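Local coordinates for protein serine--tRNA ligase (PDB 2DQ0) that catalyses the ATP-dependent attachment of serine to tRNA(Ser), and probably also to tRNA(Sec), as a homodimeric class II aminoacyl-tRNA synthetase, at residues A[194-199]-A[434-440]; A[202-207]-A[330-334]; A[262-268]-A[385-391]; A[306-310]-A[323-327]. All coordinates share one frame; numbering follows the deposited sequence.

Interaction 1: residues A[194-199]-A[434-440]; sequences ILDLAL and LWKYTGF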
# COMPACT_ATOMS: atom_id res chain seq x y z
N ILE A 194 -18.46 -2.13 -1.64
CA ILE A 194 -18.83 -3.48 -2.02
C ILE A 194 -18.61 -3.66 -3.52
O ILE A 194 -18.16 -4.71 -3.97
CB ILE A 194 -20.31 -3.81 -1.66
CG1 ILE A 194 -20.39 -4.51 -0.30
CG2 ILE A 194 -20.87 -4.81 -2.64
CD1 ILE A 194 -19.65 -3.85 0.79
N LEU A 195 -18.93 -2.63 -4.29
CA LEU A 195 -18.76 -2.70 -5.74
C LEU A 195 -17.29 -2.91 -6.14
O LEU A 195 -16.98 -3.67 -7.06
CB LEU A 195 -19.33 -1.43 -6.39
CG LEU A 195 -19.19 -1.38 -7.90
CD1 LEU A 195 -19.93 -2.57 -8.51
CD2 LEU A 195 -19.74 -0.09 -8.41
N ASP A 196 -16.40 -2.21 -5.44
CA ASP A 196 -14.97 -2.28 -5.67
C ASP A 196 -14.53 -3.73 -5.44
O ASP A 196 -13.94 -4.34 -6.34
CB ASP A 196 -14.24 -1.33 -4.72
CG ASP A 196 -12.73 -1.28 -4.96
OD1 ASP A 196 -12.18 -0.17 -4.99
OD2 ASP A 196 -12.08 -2.33 -5.10
N LEU A 197 -14.82 -4.26 -4.25
CA LEU A 197 -14.44 -5.65 -3.97
C LEU A 197 -15.06 -6.63 -4.95
O LEU A 197 -14.40 -7.58 -5.37
CB LEU A 197 -14.84 -6.09 -2.57
CG LEU A 197 -14.21 -5.36 -1.38
CD1 LEU A 197 -14.48 -6.23 -0.15
CD2 LEU A 197 -12.69 -5.12 -1.58
N ALA A 198 -16.32 -6.39 -5.31
CA ALA A 198 -17.03 -7.25 -6.24
C ALA A 198 -16.31 -7.32 -7.57
O ALA A 198 -16.14 -8.41 -8.14
CB ALA A 198 -18.46 -6.76 -6.44
N LEU A 199 -15.87 -6.16 -8.06
CA LEU A 199 -15.15 -6.09 -9.34
C LEU A 199 -13.85 -6.91 -9.32
O LEU A 199 -13.51 -7.55 -10.31
CB LEU A 199 -14.89 -4.62 -9.71
CG LEU A 199 -16.08 -3.88 -10.33
CD1 LEU A 199 -15.86 -2.36 -10.41
CD2 LEU A 199 -16.29 -4.44 -11.72
N LEU A 434 -22.62 -8.97 -11.87
CA LEU A 434 -22.06 -8.68 -10.55
C LEU A 434 -23.01 -8.92 -9.38
O LEU A 434 -22.58 -8.92 -8.22
CB LEU A 434 -21.54 -7.23 -10.47
CG LEU A 434 -20.45 -6.82 -11.47
CD1 LEU A 434 -20.20 -5.34 -11.40
CD2 LEU A 434 -19.19 -7.60 -11.19
N TRP A 435 -24.30 -9.11 -9.66
CA TRP A 435 -25.29 -9.34 -8.60
C TRP A 435 -24.89 -10.44 -7.59
O TRP A 435 -25.16 -10.32 -6.39
CB TRP A 435 -26.65 -9.68 -9.19
CG TRP A 435 -27.31 -8.59 -10.00
CD1 TRP A 435 -26.85 -7.32 -10.20
CD2 TRP A 435 -28.55 -8.69 -10.70
NE1 TRP A 435 -27.73 -6.62 -10.99
CE2 TRP A 435 -28.78 -7.43 -11.31
CE3 TRP A 435 -29.48 -9.71 -10.88
CZ2 TRP A 435 -29.92 -7.17 -12.08
CZ3 TRP A 435 -30.61 -9.46 -11.65
CH2 TRP A 435 -30.82 -8.20 -12.24
N LYS A 436 -24.26 -11.51 -8.07
CA LYS A 436 -23.87 -12.57 -7.17
C LYS A 436 -22.78 -12.07 -6.23
O LYS A 436 -22.64 -12.57 -5.11
CB LYS A 436 -23.40 -13.82 -7.94
CG LYS A 436 -22.21 -13.63 -8.88
CD LYS A 436 -21.96 -14.94 -9.63
CE LYS A 436 -20.96 -14.81 -10.79
NZ LYS A 436 -21.56 -14.29 -12.07
N TYR A 437 -22.04 -11.05 -6.65
CA TYR A 437 -20.97 -10.52 -5.81
C TYR A 437 -21.37 -9.37 -4.90
O TYR A 437 -20.86 -9.26 -3.78
CB TYR A 437 -19.79 -10.06 -6.66
CG TYR A 437 -19.18 -11.13 -7.52
CD1 TYR A 437 -19.45 -11.17 -8.88
CD2 TYR A 437 -18.30 -12.08 -6.99
CE1 TYR A 437 -18.86 -12.14 -9.70
CE2 TYR A 437 -17.70 -13.05 -7.80
CZ TYR A 437 -17.99 -13.07 -9.16
OH TYR A 437 -17.39 -13.98 -9.99
N THR A 438 -22.28 -8.52 -5.38
CA THR A 438 -22.72 -7.35 -4.61
C THR A 438 -23.91 -7.54 -3.69
O THR A 438 -23.93 -6.99 -2.59
CB THR A 438 -23.10 -6.18 -5.55
OG1 THR A 438 -24.13 -6.60 -6.45
CG2 THR A 438 -21.90 -5.70 -6.32
N GLY A 439 -24.90 -8.28 -4.15
CA GLY A 439 -26.10 -8.48 -3.37
C GLY A 439 -27.14 -7.58 -4.01
O GLY A 439 -28.07 -8.04 -4.67
N PHE A 440 -26.96 -6.28 -3.84
CA PHE A 440 -27.87 -5.30 -4.39
C PHE A 440 -27.80 -5.25 -5.92
O PHE A 440 -26.79 -5.60 -6.50
CB PHE A 440 -27.53 -3.95 -3.79
CG PHE A 440 -26.10 -3.54 -4.01
CD1 PHE A 440 -25.72 -2.88 -5.18
CD2 PHE A 440 -25.14 -3.75 -3.02
CE1 PHE A 440 -24.40 -2.43 -5.34
CE2 PHE A 440 -23.82 -3.30 -3.17
CZ PHE A 440 -23.45 -2.64 -4.33
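Ala198 presses its methyl group into the short helix 435-438, where CB meets Tyr437 CB at 3.6 Å and Thr438 CG2 at the same distance. Backbones can come this close, with the CA atoms of Ala198 and Tyr437 only 5.1 Å apart, because so small a side chain faces the partner helix. One turn earlier, Ile194 sends its CG2 branch between the backbone of Thr438 and the ring of Phe440, approaching CE2 at 3.4 Å. Phe440 folds back over its own segment (chi1 56°), and Thr438 CB sits above the middle of its ring. At the other end, Leu434 CD1 reaches both Leu195 CD1 and Leu199 CD2, each at 4.0 Å; it crosses Leu195 at about a right angle.

No hydrogen bond joins the two segments, so the fit between them is apolar. One polar side chain is tied within the second segment: Thr438 OG1 donates to Phe440 O over 2.8 Å, in the carbonyl plane, and holds the chain as it turns through Gly439, whose phi is positive. The Tyr437 ring has Ala198 O over one face, and its hydroxyl continues along helix 190-209 to a hydrogen bond with Asp205.

Further out, Ile417 of helix 410-420 packs on Leu434. Arg201 of the second subunit donates to Tyr437 O, while Ile208 of that subunit packs on Ile194. The C-terminal segment thus lies along the long helix of motif 1, the class II synthetase element that builds the dimer interface.

Interaction 2: residues A[202-207]-A[330-334]; sequences FALDRL and LFQEL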
# COMPACT_ATOMS: atom_id res chain seq x y z
N PHE A 202 -14.90 -10.74 -9.39
CA PHE A 202 -15.37 -11.07 -10.73
C PHE A 202 -14.16 -11.26 -11.66
O PHE A 202 -13.99 -12.32 -12.25
CB PHE A 202 -16.28 -9.95 -11.22
CG PHE A 202 -16.59 -10.00 -12.68
CD1 PHE A 202 -17.28 -11.08 -13.22
CD2 PHE A 202 -16.20 -8.96 -13.52
CE1 PHE A 202 -17.58 -11.11 -14.58
CE2 PHE A 202 -16.50 -8.98 -14.88
CZ PHE A 202 -17.19 -10.05 -15.42
N ALA A 203 -13.32 -10.24 -11.77
CA ALA A 203 -12.13 -10.32 -12.63
C ALA A 203 -11.33 -11.55 -12.26
O ALA A 203 -10.97 -12.36 -13.10
CB ALA A 203 -11.26 -9.08 -12.46
N LEU A 204 -11.05 -11.66 -10.97
CA LEU A 204 -10.29 -12.76 -10.43
C LEU A 204 -10.85 -14.12 -10.84
O LEU A 204 -10.11 -14.97 -11.31
CB LEU A 204 -10.29 -12.65 -8.91
CG LEU A 204 -8.98 -12.96 -8.21
CD1 LEU A 204 -7.78 -12.48 -9.03
CD2 LEU A 204 -9.02 -12.26 -6.87
N ASP A 205 -12.16 -14.29 -10.68
CA ASP A 205 -12.83 -15.55 -11.01
C ASP A 205 -12.68 -15.94 -12.47
O ASP A 205 -12.30 -17.07 -12.80
CB ASP A 205 -14.32 -15.46 -10.65
CG ASP A 205 -14.58 -15.69 -9.17
OD1 ASP A 205 -13.65 -16.03 -8.40
OD2 ASP A 205 -15.75 -15.54 -8.76
N ARG A 206 -12.98 -15.01 -13.35
CA ARG A 206 -12.90 -15.28 -14.75
C ARG A 206 -11.50 -15.66 -15.24
O ARG A 206 -11.36 -16.59 -16.02
CB ARG A 206 -13.43 -14.09 -15.54
CG ARG A 206 -14.60 -14.45 -16.42
CD ARG A 206 -15.75 -14.91 -15.58
NE ARG A 206 -17.02 -14.58 -16.21
CZ ARG A 206 -18.19 -14.63 -15.58
NH1 ARG A 206 -18.26 -15.01 -14.30
NH2 ARG A 206 -19.30 -14.27 -16.22
N LEU A 207 -10.47 -14.94 -14.81
CA LEU A 207 -9.12 -15.27 -15.24
C LEU A 207 -8.74 -16.64 -14.69
O LEU A 207 -8.06 -17.42 -15.36
CB LEU A 207 -8.10 -14.23 -14.79
CG LEU A 207 -7.87 -13.08 -15.77
CD1 LEU A 207 -7.20 -13.62 -17.02
CD2 LEU A 207 -9.17 -12.39 -16.12
N LEU A 330 -14.64 -9.03 -20.02
CA LEU A 330 -15.11 -8.51 -18.74
C LEU A 330 -15.99 -7.30 -18.92
O LEU A 330 -17.08 -7.23 -18.35
CB LEU A 330 -13.93 -8.16 -17.83
CG LEU A 330 -13.10 -9.37 -17.43
CD1 LEU A 330 -11.89 -8.90 -16.65
CD2 LEU A 330 -13.96 -10.33 -16.61
N PHE A 331 -15.54 -6.34 -19.72
CA PHE A 331 -16.33 -5.15 -19.92
C PHE A 331 -17.61 -5.41 -20.69
O PHE A 331 -18.60 -4.69 -20.52
CB PHE A 331 -15.48 -4.05 -20.54
CG PHE A 331 -14.53 -3.44 -19.54
CD1 PHE A 331 -14.90 -2.30 -18.81
CD2 PHE A 331 -13.29 -4.07 -19.26
CE1 PHE A 331 -14.07 -1.78 -17.81
CE2 PHE A 331 -12.45 -3.58 -18.26
CZ PHE A 331 -12.83 -2.42 -17.53
N GLN A 332 -17.62 -6.44 -21.53
CA GLN A 332 -18.86 -6.77 -22.23
C GLN A 332 -19.85 -7.32 -21.19
O GLN A 332 -21.03 -6.92 -21.19
CB GLN A 332 -18.61 -7.78 -23.34
CG GLN A 332 -17.79 -7.21 -24.47
CD GLN A 332 -17.44 -8.24 -25.52
OE1 GLN A 332 -16.67 -7.97 -26.43
NE2 GLN A 332 -18.01 -9.42 -25.39
N GLU A 333 -19.40 -8.19 -20.29
CA GLU A 333 -20.32 -8.71 -19.27
C GLU A 333 -20.80 -7.56 -18.36
O GLU A 333 -21.95 -7.55 -17.88
CB GLU A 333 -19.65 -9.81 -18.44
CG GLU A 333 -19.21 -11.02 -19.28
CD GLU A 333 -19.15 -12.34 -18.50
OE1 GLU A 333 -18.03 -12.80 -18.17
OE2 GLU A 333 -20.23 -12.90 -18.22
N LEU A 334 -19.92 -6.59 -18.13
CA LEU A 334 -20.22 -5.43 -17.32
C LEU A 334 -21.11 -4.47 -18.12
O LEU A 334 -21.51 -3.41 -17.62
CB LEU A 334 -18.90 -4.74 -16.93
CG LEU A 334 -18.42 -4.85 -15.49
CD1 LEU A 334 -19.11 -5.96 -14.80
CD2 LEU A 334 -16.92 -5.04 -15.46
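Phe202 and Arg206, one turn apart on helix 190-209, reach helix 316-333 by different torsions. For Phe202, chi1 of 167° sets the ring opposite its own backbone nitrogen and carries it in beside Leu330. Arg206 instead bends at chi2 and chi3, which carries its guanidinium past the edge of the Phe202 ring to Glu333. Leu330 CD2 fills the angle between the two, touching Phe202 CE2 at 3.4 Å and Arg206 CB at 3.9 Å. On the far side of Leu330, CD1 meets Ala203 CB at 4.2 Å.

Glu333, extended beyond CG, comes from the opposite direction to take the guanidinium side-on. Arg206 NE donates to OE1 of Glu333 over 2.8 Å, and NH2 of Arg206 to its OE2 over 2.6 Å, both bonds distinctly bent. Both oxygens are met on their syn sides, but the fit is skewed: guanidinium and carboxylate planes lie 43° apart. Phe202 CE1 stands over the centre of the guanidinium, covering one face with the rim of the ring. Val433 packs on Phe202, Arg206 and Glu333.

A two-pronged salt bridge at the border of an apolar contact would pair the two charges and restrict the rotation of both groups, joining the motif 1 helix to the end of helix 316-333.

Interaction 3: residues A[262-268]-A[385-391]; sequences ANEILDG and LNIRFRD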
# COMPACT_ATOMS: atom_id res chain seq x y z
N ALA A 262 12.83 -13.28 -11.43
CA ALA A 262 14.09 -12.63 -11.80
C ALA A 262 15.22 -13.62 -11.51
O ALA A 262 15.19 -14.31 -10.50
CB ALA A 262 14.30 -11.35 -10.97
N ASN A 263 16.19 -13.68 -12.41
CA ASN A 263 17.36 -14.56 -12.30
C ASN A 263 17.00 -16.04 -12.27
O ASN A 263 17.46 -16.78 -11.41
CB ASN A 263 18.18 -14.19 -11.05
CG ASN A 263 18.83 -12.83 -11.16
OD1 ASN A 263 18.91 -12.08 -10.18
ND2 ASN A 263 19.33 -12.49 -12.35
N GLU A 264 16.17 -16.48 -13.20
CA GLU A 264 15.81 -17.89 -13.26
C GLU A 264 15.93 -18.35 -14.69
O GLU A 264 15.86 -17.55 -15.63
CB GLU A 264 14.36 -18.14 -12.81
CG GLU A 264 14.03 -17.79 -11.37
CD GLU A 264 12.64 -18.26 -10.96
OE1 GLU A 264 12.12 -17.78 -9.93
OE2 GLU A 264 12.06 -19.12 -11.65
N ILE A 265 16.14 -19.64 -14.84
CA ILE A 265 16.17 -20.24 -16.15
C ILE A 265 14.97 -21.13 -15.98
O ILE A 265 15.01 -22.09 -15.23
CB ILE A 265 17.42 -21.08 -16.40
CG1 ILE A 265 18.64 -20.16 -16.49
CG2 ILE A 265 17.24 -21.91 -17.68
CD1 ILE A 265 19.96 -20.88 -16.56
N LEU A 266 13.88 -20.76 -16.63
CA LEU A 266 12.66 -21.53 -16.51
C LEU A 266 12.77 -22.81 -17.31
O LEU A 266 13.61 -22.93 -18.20
CB LEU A 266 11.47 -20.71 -16.99
CG LEU A 266 11.13 -19.46 -16.17
CD1 LEU A 266 10.06 -18.67 -16.89
CD2 LEU A 266 10.66 -19.85 -14.75
N ASP A 267 11.93 -23.78 -16.97
CA ASP A 267 11.88 -25.04 -17.68
C ASP A 267 10.78 -24.82 -18.72
O ASP A 267 9.62 -24.58 -18.37
CB ASP A 267 11.50 -26.17 -16.72
CG ASP A 267 11.61 -27.55 -17.35
OD1 ASP A 267 10.92 -27.80 -18.37
OD2 ASP A 267 12.38 -28.38 -16.83
N GLY A 268 11.14 -24.88 -20.00
CA GLY A 268 10.19 -24.66 -21.07
C GLY A 268 8.91 -25.49 -21.03
O GLY A 268 7.88 -25.10 -21.63
N LEU A 385 15.68 -8.39 -16.08
CA LEU A 385 15.55 -9.21 -14.89
C LEU A 385 16.22 -10.57 -15.01
O LEU A 385 16.16 -11.38 -14.08
CB LEU A 385 14.06 -9.38 -14.57
CG LEU A 385 13.39 -8.03 -14.33
CD1 LEU A 385 11.87 -8.19 -14.21
CD2 LEU A 385 14.01 -7.41 -13.08
N ASN A 386 16.86 -10.81 -16.15
CA ASN A 386 17.54 -12.08 -16.43
C ASN A 386 16.58 -13.26 -16.31
O ASN A 386 16.79 -14.16 -15.52
CB ASN A 386 18.73 -12.29 -15.49
CG ASN A 386 19.48 -13.59 -15.77
OD1 ASN A 386 20.43 -13.92 -15.07
ND2 ASN A 386 19.05 -14.33 -16.80
N ILE A 387 15.52 -13.23 -17.11
CA ILE A 387 14.55 -14.30 -17.07
C ILE A 387 14.64 -15.07 -18.37
O ILE A 387 14.13 -14.65 -19.42
CB ILE A 387 13.14 -13.75 -16.89
CG1 ILE A 387 13.06 -13.01 -15.56
CG2 ILE A 387 12.13 -14.88 -16.92
CD1 ILE A 387 11.71 -12.42 -15.30
N ARG A 388 15.31 -16.22 -18.30
CA ARG A 388 15.49 -17.08 -19.45
C ARG A 388 14.82 -18.41 -19.22
O ARG A 388 14.25 -18.67 -18.15
CB ARG A 388 16.98 -17.29 -19.70
CG ARG A 388 17.73 -16.01 -19.97
CD ARG A 388 19.19 -16.26 -20.13
NE ARG A 388 19.79 -16.76 -18.90
CZ ARG A 388 21.06 -17.13 -18.79
NH1 ARG A 388 21.53 -17.57 -17.63
NH2 ARG A 388 21.87 -17.07 -19.85
N PHE A 389 14.88 -19.26 -20.24
CA PHE A 389 14.31 -20.59 -20.17
C PHE A 389 15.10 -21.49 -21.10
O PHE A 389 15.75 -21.02 -22.03
CB PHE A 389 12.85 -20.56 -20.60
CG PHE A 389 12.66 -20.40 -22.08
CD1 PHE A 389 13.12 -19.26 -22.73
CD2 PHE A 389 12.06 -21.41 -22.83
CE1 PHE A 389 12.98 -19.12 -24.10
CE2 PHE A 389 11.92 -21.29 -24.20
CZ PHE A 389 12.38 -20.13 -24.85
N ARG A 390 15.04 -22.80 -20.83
CA ARG A 390 15.73 -23.79 -21.67
C ARG A 390 14.74 -24.94 -21.84
O ARG A 390 14.05 -25.33 -20.90
CB ARG A 390 17.03 -24.25 -20.99
CG ARG A 390 16.92 -25.45 -20.05
CD ARG A 390 18.00 -25.42 -18.97
NE ARG A 390 19.32 -25.10 -19.51
CZ ARG A 390 20.36 -24.73 -18.75
NH1 ARG A 390 21.53 -24.46 -19.31
NH2 ARG A 390 20.22 -24.63 -17.43
N ASP A 391 14.64 -25.46 -23.05
CA ASP A 391 13.71 -26.55 -23.33
C ASP A 391 14.32 -27.93 -23.05
O ASP A 391 13.61 -28.87 -22.70
CB ASP A 391 13.24 -26.48 -24.78
CG ASP A 391 11.87 -25.88 -24.91
OD1 ASP A 391 11.51 -25.46 -26.03
OD2 ASP A 391 11.15 -25.83 -23.89
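Ile265 loses more surface in this contact than any other residue, flanked on one face of the sheet by Arg388 and Arg390. Its CD1 touches Arg388 NH1 at 3.8 Å, the two side chains lying side by side and pointing the same way. Arg390 crosses at a slant, bringing CD to 3.8 Å from Ile265 CG2. Arg388 thus touches with its guanidinium end, whereas Arg390 lays CD as well as NH2 against the isoleucine.

Strands 264-267 and 387-390 run parallel, and strand 387-390 is paired on its other side, antiparallel, with strand 398-406. The pair therefore borders the large, mainly antiparallel sheet of the class II catalytic core. Arg388 is bonded at both backbone groups: its N donates to Glu264 O, and its O accepts from Leu266 N at 2.6 Å. Arg390 repeats the pattern, its N donating to Leu266 O and its O accepting from Gly268 N at 3.1 Å.

On the other face, Leu266 CB packs on Phe389 CB at 3.9 Å. Ahead of the strands Asn263 N donates to Leu385 O over 2.8 Å, while the Asn263 amide, nearly perpendicular to that of Asn386, donates from ND2 to OD1. Glu264 turns its carboxylate to Arg176 of the second subunit in a salt bridge.

Interaction 4: residues A[306-310]-A[323-327]; sequences EQFVY and IIRNA. With SSA (5'-O-(N-(L-seryl)-sulfamoyl)adenosine), chain G.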
# COMPACT_ATOMS: atom_id res chain seq x y z
N GLU A 306 -4.65 -7.80 -12.22
CA GLU A 306 -3.74 -7.81 -13.37
C GLU A 306 -3.40 -9.16 -13.99
O GLU A 306 -3.15 -10.14 -13.29
CB GLU A 306 -2.44 -7.13 -12.93
CG GLU A 306 -1.33 -7.12 -13.96
CD GLU A 306 -1.43 -5.94 -14.88
OE1 GLU A 306 -2.53 -5.37 -14.99
OE2 GLU A 306 -0.40 -5.58 -15.51
N GLN A 307 -3.34 -9.19 -15.32
CA GLN A 307 -2.96 -10.39 -16.07
C GLN A 307 -1.48 -10.28 -16.40
O GLN A 307 -1.04 -9.24 -16.89
CB GLN A 307 -3.69 -10.49 -17.42
CG GLN A 307 -5.19 -10.65 -17.43
CD GLN A 307 -5.73 -10.60 -18.85
OE1 GLN A 307 -6.32 -9.60 -19.28
NE2 GLN A 307 -5.48 -11.66 -19.60
N PHE A 308 -0.71 -11.33 -16.14
CA PHE A 308 0.71 -11.29 -16.50
C PHE A 308 1.07 -12.64 -17.10
O PHE A 308 0.66 -13.69 -16.58
CB PHE A 308 1.57 -10.99 -15.30
CG PHE A 308 3.01 -10.68 -15.64
CD1 PHE A 308 3.91 -11.71 -15.95
CD2 PHE A 308 3.48 -9.36 -15.59
CE1 PHE A 308 5.26 -11.42 -16.19
CE2 PHE A 308 4.81 -9.06 -15.83
CZ PHE A 308 5.71 -10.09 -16.14
N VAL A 309 1.84 -12.59 -18.18
CA VAL A 309 2.24 -13.76 -18.96
C VAL A 309 3.71 -13.90 -19.32
O VAL A 309 4.38 -12.95 -19.75
CB VAL A 309 1.44 -13.80 -20.28
CG1 VAL A 309 1.94 -14.93 -21.17
CG2 VAL A 309 -0.03 -13.97 -20.00
N TYR A 310 4.21 -15.13 -19.14
CA TYR A 310 5.58 -15.48 -19.50
C TYR A 310 5.35 -16.50 -20.60
O TYR A 310 4.72 -17.52 -20.35
CB TYR A 310 6.30 -16.20 -18.37
CG TYR A 310 6.69 -15.38 -17.17
CD1 TYR A 310 5.76 -15.04 -16.19
CD2 TYR A 310 8.02 -15.00 -16.98
CE1 TYR A 310 6.14 -14.35 -15.04
CE2 TYR A 310 8.41 -14.31 -15.83
CZ TYR A 310 7.47 -13.99 -14.86
OH TYR A 310 7.86 -13.32 -13.72
N ILE A 323 -4.94 -11.83 -24.10
CA ILE A 323 -5.19 -11.05 -22.90
C ILE A 323 -6.09 -9.85 -23.15
O ILE A 323 -6.98 -9.57 -22.33
CB ILE A 323 -3.89 -10.63 -22.18
CG1 ILE A 323 -3.09 -9.64 -23.01
CG2 ILE A 323 -3.07 -11.87 -21.85
CD1 ILE A 323 -1.70 -9.42 -22.44
N ILE A 324 -5.89 -9.15 -24.27
CA ILE A 324 -6.76 -8.01 -24.57
C ILE A 324 -8.22 -8.49 -24.72
O ILE A 324 -9.16 -7.79 -24.31
CB ILE A 324 -6.32 -7.24 -25.86
CG1 ILE A 324 -7.19 -6.00 -26.07
CG2 ILE A 324 -6.43 -8.13 -27.08
CD1 ILE A 324 -7.07 -4.92 -25.00
N ARG A 325 -8.41 -9.69 -25.27
CA ARG A 325 -9.75 -10.24 -25.44
C ARG A 325 -10.29 -10.63 -24.08
O ARG A 325 -11.50 -10.58 -23.83
CB ARG A 325 -9.73 -11.47 -26.34
CG ARG A 325 -9.20 -11.23 -27.75
CD ARG A 325 -10.27 -10.71 -28.70
NE ARG A 325 -9.74 -10.44 -30.04
CZ ARG A 325 -10.49 -9.99 -31.05
NH1 ARG A 325 -11.79 -9.77 -30.87
NH2 ARG A 325 -9.93 -9.76 -32.24
N ASN A 326 -9.39 -11.03 -23.19
CA ASN A 326 -9.80 -11.42 -21.85
C ASN A 326 -10.36 -10.19 -21.16
O ASN A 326 -11.37 -10.30 -20.47
CB ASN A 326 -8.63 -11.99 -21.05
CG ASN A 326 -8.28 -13.41 -21.45
OD1 ASN A 326 -7.27 -13.95 -21.01
ND2 ASN A 326 -9.11 -14.02 -22.28
N ALA A 327 -9.72 -9.03 -21.34
CA ALA A 327 -10.23 -7.79 -20.73
C ALA A 327 -11.51 -7.36 -21.43
O ALA A 327 -12.45 -6.92 -20.77
CB ALA A 327 -9.21 -6.69 -20.82
N10 SSA G . 0.53 -3.18 -15.85
CA SSA G . -0.16 -2.44 -16.92
CB SSA G . -1.39 -3.17 -17.38
OG SSA G . -2.44 -3.13 -16.41
C9 SSA G . -0.59 -1.04 -16.50
O9 SSA G . -0.48 -0.66 -15.34
N8 SSA G . -1.07 -0.25 -17.47
S1 SSA G . -1.60 1.23 -17.12
O1S SSA G . -0.44 1.95 -16.60
O2S SSA G . -2.28 1.71 -18.31
O5' SSA G . -2.62 1.00 -15.95
C5' SSA G . -3.72 0.14 -16.16
C4' SSA G . -5.02 0.81 -15.85
O4' SSA G . -5.08 1.21 -14.47
C3' SSA G . -5.37 2.08 -16.60
O3' SSA G . -5.82 1.76 -17.90
C2' SSA G . -6.51 2.58 -15.74
O2' SSA G . -7.71 1.84 -15.88
C1' SSA G . -5.92 2.34 -14.34
N9 SSA G . -5.09 3.43 -13.85
C8 SSA G . -3.79 3.78 -14.20
N7 SSA G . -3.34 4.83 -13.56
C5 SSA G . -4.40 5.20 -12.74
C6 SSA G . -4.57 6.27 -11.82
N6 SSA G . -3.62 7.17 -11.56
N1 SSA G . -5.76 6.36 -11.15
C2 SSA G . -6.71 5.44 -11.41
N3 SSA G . -6.67 4.39 -12.26
C4 SSA G . -5.48 4.34 -12.91
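The serine pocket of the synthetase is bounded here by strand 301-311, the second strand of the class II motif 2 hairpin, whose Gln307 and Val309 pack on Ile323 of helix 316-333 while Glu306 holds the ligand. Glu306 starts out with CG opposite its backbone nitrogen and then bends at chi2 (87°), bringing both carboxylate oxygens against the seryl end of the seryl-sulfamoyl adenosine. OE1 of Glu306 accepts from the seryl hydroxyl OG over 2.7 Å, and OE2 from the amino nitrogen N10 over 2.6 Å. Glu254 and Thr406 are among the other residues hydrogen-bonded to the ligand.

Gln307 and Val309 point the other way, to the helix; the axes of segments 306-310 and 323-327 run nearly antiparallel (165°), 10.1 Å apart at their closest. Gln307, extended beyond CG, lays its amide obliquely across Ile323, with NE2 3.2 Å from Ile323 CB. Val309 CG2 rests on Ile323 CG2 at 4.1 Å. The Ile323 carbonyl oxygen is engaged within the helix by Ala327 N, at 3.0 Å. No clear hydrogen bond joins strand to helix.

One strand thus has two chemistries: packing fixes it against the helix, and on the ligand side one carboxylate accepts from both the hydroxyl and the amino group, an arrangement consistent with selection of serine.

From the N terminus, helix 190-209 supplies the first segments of interactions 1 and 2. Interaction 1 closes the longest loop, bringing 434-440 back to this helix, and the other three contacts nest inside it. Interaction 2 ties the helix to 330-334; its loop crosses that of interaction 3, which opens at 262-268 and closes at 385-391. Interaction 4 is the shortest loop, nested within all three. Leu434 meets Leu334 between interactions 1 and 2, Leu207 meets Gln307 between 2 and 4, and Ile387 meets Tyr310 between 4 and 3. Contacts thus run from the C-terminal segment through the ligand-binding sheet to its parallel border, and interactions 1, 2 and 3 all reach the second subunit.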